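Local coordinates for PF04016 domain protein (PDB 3L5O) that is of unknown function but may take part in heavy-metal chelation, combining an enolase-like fold with a Rossmann-like fold to form a possible active site, at residues S135-E138 / V139-K142; E181-L184 / P185-Y189. All coordinates share one frame; numbering follows the deposited sequence.

Contact 1: S135-E138 / V139-K142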
ATOM      1  N   SER A 135     -12.290   5.103  12.233  1.00 58.45           N
ATOM      2  CA  SER A 135     -13.582   4.519  11.863  1.00 57.59           C
ATOM      3  C   SER A 135     -14.211   3.628  12.940  1.00 56.41           C
ATOM      4  O   SER A 135     -15.100   2.841  12.641  1.00 55.57           O
ATOM      5  CB  SER A 135     -13.465   3.772  10.524  1.00 59.17           C
ATOM      6  OG  SER A 135     -12.362   2.888  10.506  1.00 61.56           O
ATOM      7  N   GLN A 136     -13.793   3.786  14.193  1.00 55.23           N
ATOM      8  CA  GLN A 136     -14.348   2.995  15.296  1.00 57.52           C
ATOM      9  C   GLN A 136     -15.836   3.228  15.476  1.00 57.37           C
ATOM     10  O   GLN A 136     -16.603   2.281  15.620  1.00 56.83           O
ATOM     11  CB  GLN A 136     -13.691   3.353  16.615  1.00 58.26           C
ATOM     12  CG  GLN A 136     -12.231   3.023  16.717  1.00 60.87           C
ATOM     13  CD  GLN A 136     -11.659   3.581  18.001  1.00 65.32           C
ATOM     14  OE1 GLN A 136     -11.021   4.641  18.009  1.00 69.91           O
ATOM     15  NE2 GLN A 136     -11.938   2.905  19.097  1.00 66.18           N
ATOM     16  N   ASN A 137     -16.236   4.496  15.509  1.00 57.13           N
ATOM     17  CA  ASN A 137     -17.654   4.838  15.607  1.00 57.53           C
ATOM     18  C   ASN A 137     -18.482   4.283  14.446  1.00 55.46           C
ATOM     19  O   ASN A 137     -19.538   3.690  14.645  1.00 52.11           O
ATOM     20  CB  ASN A 137     -17.825   6.356  15.714  1.00 59.06           C
ATOM     21  CG  ASN A 137     -17.518   6.867  17.102  1.00 63.02           C
ATOM     22  OD1 ASN A 137     -18.194   6.508  18.065  1.00 71.42           O
ATOM     23  ND2 ASN A 137     -16.487   7.697  17.218  1.00 71.14           N
ATOM     24  N   GLU A 138     -17.959   4.428  13.240  1.00 56.37           N
ATOM     25  CA  GLU A 138     -18.680   4.065  12.027  1.00 58.21           C
ATOM     26  C   GLU A 138     -18.976   2.576  11.887  1.00 56.62           C
ATOM     27  O   GLU A 138     -20.024   2.200  11.370  1.00 56.54           O
ATOM     28  CB  GLU A 138     -17.870   4.490  10.825  1.00 60.66           C
ATOM     29  CG  GLU A 138     -18.717   4.700   9.601  1.00 68.85           C
ATOM     30  CD  GLU A 138     -17.880   5.170   8.454  1.00 76.09           C
ATOM     31  OE1 GLU A 138     -16.808   4.560   8.252  1.00 84.60           O
ATOM     32  OE2 GLU A 138     -18.292   6.142   7.782  1.00 83.81           O
ATOM     33  N   VAL A 139     -18.047   1.741  12.352  1.00 53.87           N
ATOM     34  CA  VAL A 139     -18.128   0.297  12.170  1.00 51.14           C
ATOM     35  C   VAL A 139     -18.776  -0.429  13.333  1.00 49.12           C
ATOM     36  O   VAL A 139     -18.881  -1.645  13.291  1.00 47.91           O
ATOM     37  CB  VAL A 139     -16.731  -0.323  11.915  1.00 50.88           C
ATOM     38  CG1 VAL A 139     -16.061   0.325  10.723  1.00 51.83           C
ATOM     39  CG2 VAL A 139     -15.839  -0.236  13.161  1.00 55.02           C
ATOM     40  N   LYS A 140     -19.195   0.304  14.366  1.00 48.11           N
ATOM     41  CA  LYS A 140     -19.809  -0.280  15.545  1.00 49.42           C
ATOM     42  C   LYS A 140     -21.033  -1.092  15.145  1.00 47.95           C
ATOM     43  O   LYS A 140     -21.909  -0.569  14.469  1.00 46.28           O
ATOM     44  CB  LYS A 140     -20.267   0.822  16.535  1.00 51.25           C
ATOM     45  CG  LYS A 140     -19.216   1.304  17.545  1.00 54.86           C
ATOM     46  CD  LYS A 140     -19.884   1.958  18.794  1.00 57.78           C
ATOM     47  CE  LYS A 140     -19.011   1.840  20.068  1.00 66.65           C
ATOM     48  NZ  LYS A 140     -17.666   2.492  19.924  1.00 70.40           N
ATOM     49  N   GLY A 141     -21.082  -2.353  15.570  1.00 46.28           N
ATOM     50  CA  GLY A 141     -22.182  -3.253  15.288  1.00 46.13           C
ATOM     51  C   GLY A 141     -22.231  -3.805  13.872  1.00 46.21           C
ATOM     52  O   GLY A 141     -23.149  -4.525  13.525  1.00 46.67           O
ATOM     53  N   LYS A 142     -21.225  -3.504  13.063  1.00 45.73           N
ATOM     54  CA  LYS A 142     -21.233  -3.857  11.647  1.00 45.31           C
ATOM     55  C   LYS A 142     -20.282  -5.003  11.371  1.00 43.15           C
ATOM     56  O   LYS A 142     -19.486  -5.380  12.220  1.00 41.26           O
ATOM     57  CB  LYS A 142     -20.864  -2.641  10.807  1.00 46.47           C
ATOM     58  CG  LYS A 142     -21.768  -1.441  11.015  1.00 46.57           C
ATOM     59  CD  LYS A 142     -23.220  -1.770  10.718  1.00 51.94           C
ATOM     60  CE  LYS A 142     -24.011  -0.519  10.429  1.00 56.53           C
ATOM     61  NZ  LYS A 142     -25.489  -0.766  10.513  1.00 61.00           N
TER
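V139 packs against the carbonyl oxygens of S135 and Q136, just ahead of two overlapping beta turns that lead from the short helix 131-134 to strand 143-147 of the Rossmann-like sheet. The first, type I, runs from N137 to K140; the second, type II, runs from V139 to K142 and is closed by K142 N to V139 O at 3.0 Å. Residues 136-138 keep helical backbone angles, and V139 N reaches back to S135 O at 3.2 Å. The N-H...O angle there is 145°, and the donor is tilted 22° from the carbonyl plane. K140 N to N137 O, at 3.4 Å, is a weak hydrogen bond although nearly straight.

The valine side chain straddles the S135 carbonyl oxygen. CG1 points opposite its own carbonyl carbon (chi1 -56°), while V139 CG2 sits between the backbone N and that carbon, 3.2 Å from S135 O and also near Q136 O. With an alanine here both methyls are gone, which would probably open a gap against Y189 and Y191 of strand 189-193 and leave the S135 carbonyl less well covered. K140 adds aliphatic cover to Q136 O, the K140 CG atom lying 3.4 Å from that oxygen.

Farther out, E138, its CG anti to the backbone N and its chain extended, ends in a salt bridge with R214. S135 OG is hydrogen-bonded to P131 O and Y191 OH, tying the residue after helix 131-134 both to that helix and to strand 189-193. At the end of the second turn, K142 bends at chi2, and its CG lies 4.1 Å from E138 O.

Contact 2: E181-L184 / P185-Y189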
ATOM      1  N   GLU A 181     -13.369 -15.210  -0.451  1.00 39.54           N
ATOM      2  CA  GLU A 181     -14.493 -15.518  -1.319  1.00 41.72           C
ATOM      3  C   GLU A 181     -15.805 -15.705  -0.547  1.00 40.15           C
ATOM      4  O   GLU A 181     -16.899 -15.436  -1.072  1.00 40.06           O
ATOM      5  CB  GLU A 181     -14.209 -16.781  -2.150  1.00 37.68           C
ATOM      6  CG  GLU A 181     -13.100 -16.645  -3.184  1.00 39.79           C
ATOM      7  CD  GLU A 181     -13.524 -15.885  -4.429  1.00 39.65           C
ATOM      8  OE1 GLU A 181     -14.742 -15.830  -4.716  1.00 40.25           O
ATOM      9  OE2 GLU A 181     -12.644 -15.337  -5.113  1.00 38.21           O
ATOM     10  N   PHE A 182     -15.671 -16.189   0.681  1.00 41.59           N
ATOM     11  CA  PHE A 182     -16.780 -16.534   1.535  1.00 40.16           C
ATOM     12  C   PHE A 182     -17.162 -15.359   2.437  1.00 43.52           C
ATOM     13  O   PHE A 182     -18.309 -15.169   2.734  1.00 45.17           O
ATOM     14  CB  PHE A 182     -16.442 -17.775   2.384  1.00 38.67           C
ATOM     15  CG  PHE A 182     -16.232 -19.034   1.574  1.00 38.22           C
ATOM     16  CD1 PHE A 182     -15.053 -19.252   0.898  1.00 44.08           C
ATOM     17  CD2 PHE A 182     -17.236 -19.975   1.456  1.00 38.15           C
ATOM     18  CE1 PHE A 182     -14.868 -20.408   0.134  1.00 39.32           C
ATOM     19  CE2 PHE A 182     -17.046 -21.129   0.711  1.00 38.15           C
ATOM     20  CZ  PHE A 182     -15.853 -21.340   0.056  1.00 36.00           C
ATOM     21  N   ILE A 183     -16.196 -14.557   2.858  1.00 41.97           N
ATOM     22  CA  ILE A 183     -16.420 -13.584   3.917  1.00 42.35           C
ATOM     23  C   ILE A 183     -16.621 -12.176   3.398  1.00 43.03           C
ATOM     24  O   ILE A 183     -17.513 -11.471   3.891  1.00 41.88           O
ATOM     25  CB  ILE A 183     -15.223 -13.560   4.915  1.00 43.37           C
ATOM     26  CG1 ILE A 183     -15.202 -14.852   5.713  1.00 46.03           C
ATOM     27  CG2 ILE A 183     -15.325 -12.350   5.866  1.00 43.35           C
ATOM     28  CD1 ILE A 183     -14.110 -14.913   6.665  1.00 47.87           C
ATOM     29  N   LEU A 184     -15.773 -11.729   2.459  1.00 42.38           N
ATOM     30  CA  LEU A 184     -15.805 -10.328   2.060  1.00 41.67           C
ATOM     31  C   LEU A 184     -17.129  -9.845   1.470  1.00 41.58           C
ATOM     32  O   LEU A 184     -17.447  -8.680   1.684  1.00 40.84           O
ATOM     33  CB  LEU A 184     -14.639  -9.951   1.134  1.00 39.56           C
ATOM     34  CG  LEU A 184     -13.241 -10.079   1.786  1.00 39.49           C
ATOM     35  CD1 LEU A 184     -12.141  -9.621   0.832  1.00 43.05           C
ATOM     36  CD2 LEU A 184     -13.152  -9.324   3.096  1.00 39.71           C
ATOM     37  N   PRO A 185     -17.839 -10.651   0.663  1.00 42.41           N
ATOM     38  CA  PRO A 185     -19.161 -10.237   0.159  1.00 41.52           C
ATOM     39  C   PRO A 185     -20.217  -9.945   1.228  1.00 43.09           C
ATOM     40  O   PRO A 185     -21.168  -9.219   0.925  1.00 43.49           O
ATOM     41  CB  PRO A 185     -19.559 -11.395  -0.773  1.00 41.86           C
ATOM     42  CG  PRO A 185     -18.251 -11.951  -1.238  1.00 43.14           C
ATOM     43  CD  PRO A 185     -17.427 -11.929   0.052  1.00 43.53           C
ATOM     44  N   GLU A 186     -20.034 -10.455   2.451  1.00 43.52           N
ATOM     45  CA  GLU A 186     -20.928 -10.156   3.579  1.00 47.03           C
ATOM     46  C   GLU A 186     -20.544  -8.888   4.357  1.00 45.42           C
ATOM     47  O   GLU A 186     -21.274  -8.484   5.262  1.00 37.76           O
ATOM     48  CB  GLU A 186     -20.940 -11.316   4.583  1.00 48.22           C
ATOM     49  CG  GLU A 186     -21.184 -12.696   4.004  1.00 56.55           C
ATOM     50  CD  GLU A 186     -22.271 -12.688   2.949  1.00 71.36           C
ATOM     51  OE1 GLU A 186     -23.476 -12.696   3.302  1.00 76.46           O
ATOM     52  OE2 GLU A 186     -21.911 -12.642   1.753  1.00 85.13           O
ATOM     53  N   CYS A 187     -19.412  -8.277   4.032  1.00 42.57           N
ATOM     54  CA  CYS A 187     -18.862  -7.195   4.870  1.00 42.13           C
ATOM     55  C   CYS A 187     -19.394  -5.819   4.516  1.00 43.08           C
ATOM     56  O   CYS A 187     -19.517  -5.481   3.346  1.00 43.92           O
ATOM     57  CB  CYS A 187     -17.345  -7.204   4.817  1.00 42.11           C
ATOM     58  SG  CYS A 187     -16.639  -8.646   5.650  1.00 42.49           S
ATOM     59  N   ASP A 188     -19.771  -5.064   5.548  1.00 43.10           N
ATOM     60  CA  ASP A 188     -20.139  -3.657   5.415  1.00 43.24           C
ATOM     61  C   ASP A 188     -18.943  -2.746   5.203  1.00 41.74           C
ATOM     62  O   ASP A 188     -19.055  -1.713   4.560  1.00 39.70           O
ATOM     63  CB  ASP A 188     -20.876  -3.206   6.676  1.00 38.92           C
ATOM     64  CG  ASP A 188     -22.068  -4.068   6.978  1.00 49.57           C
ATOM     65  OD1 ASP A 188     -22.919  -4.230   6.071  1.00 47.58           O
ATOM     66  OD2 ASP A 188     -22.220  -4.636   8.080  1.00 43.74           O
ATOM     67  N   TYR A 189     -17.812  -3.093   5.810  1.00 43.15           N
ATOM     68  CA  TYR A 189     -16.583  -2.302   5.690  1.00 41.40           C
ATOM     69  C   TYR A 189     -15.428  -3.251   5.478  1.00 43.38           C
ATOM     70  O   TYR A 189     -15.338  -4.279   6.144  1.00 43.21           O
ATOM     71  CB  TYR A 189     -16.319  -1.474   6.943  1.00 42.57           C
ATOM     72  CG  TYR A 189     -17.336  -0.398   7.150  1.00 42.51           C
ATOM     73  CD1 TYR A 189     -17.187   0.840   6.538  1.00 45.06           C
ATOM     74  CD2 TYR A 189     -18.494  -0.631   7.905  1.00 47.78           C
ATOM     75  CE1 TYR A 189     -18.134   1.834   6.693  1.00 44.74           C
ATOM     76  CE2 TYR A 189     -19.472   0.379   8.065  1.00 44.33           C
ATOM     77  CZ  TYR A 189     -19.276   1.596   7.436  1.00 45.70           C
ATOM     78  OH  TYR A 189     -20.200   2.603   7.558  1.00 51.24           O
TER
HETATM   79  O   HOH W   1     -18.780  -6.616   0.893  1.00 35.65           O
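I183 and C187 meet where helix 180-183 runs out through a 3-10 turn toward strand 189-193. The two side chains touch through I183 CG2 and C187 SG, 3.9 Å apart. I183 CG2 lies opposite its backbone N (chi1 -70° for CG1), on the carbonyl side, and the sulfur of C187 swings beside its own backbone N (chi1 -69°). C187 SG thus also comes 3.4 Å from I183 O.

The backbone tightens beneath them. E186 N bonds to I183 O at 3.1 Å, and C187 N to L184 O, also at 3.1 Å. Both are bonds to the residue three back, and both donors stand well above the carbonyl plane (64° for C187 N), in keeping with 3-10 winding.

P185 follows L184 directly, its ring CD packing on L184 CB at 3.6 Å and its CG close to E181 O. E186 curls back over the turn, bent at chi2, with CB and CG over I183 O. L184 packs chiefly on L205 and L208 of helix 202-208 and V147 of strand 143-147.

P185 N has no hydrogen to give E181 O, so an i to i+4 bond cannot form there; the bonds that follow are to the residue three back. L184 O takes C187 N and a water, so it has two partners, and the same water links it to C187 O in the loop.

Contact 1 is a pair of turns and contact 2 a helix end, each leading into a parallel strand of one sheet, 143-147 and 189-193, which are neighbours in it. Each is partly buried: V139 and S135 are the buried residues of the first, L184 and C187 those of the second, while the lysines, P185 and E186 lie outside. Their centres are 16 Å apart, yet they touch at the far end of 185-189, where E138 CG approaches Y189 OH at 3.3 Å and V139 CG1 packs on the ring at CD2. Each sends a glutamate outward, E138 to R214 of a third strand and E181 to R204 of helix 202-208; contact 2 adds a proline and a bridging water.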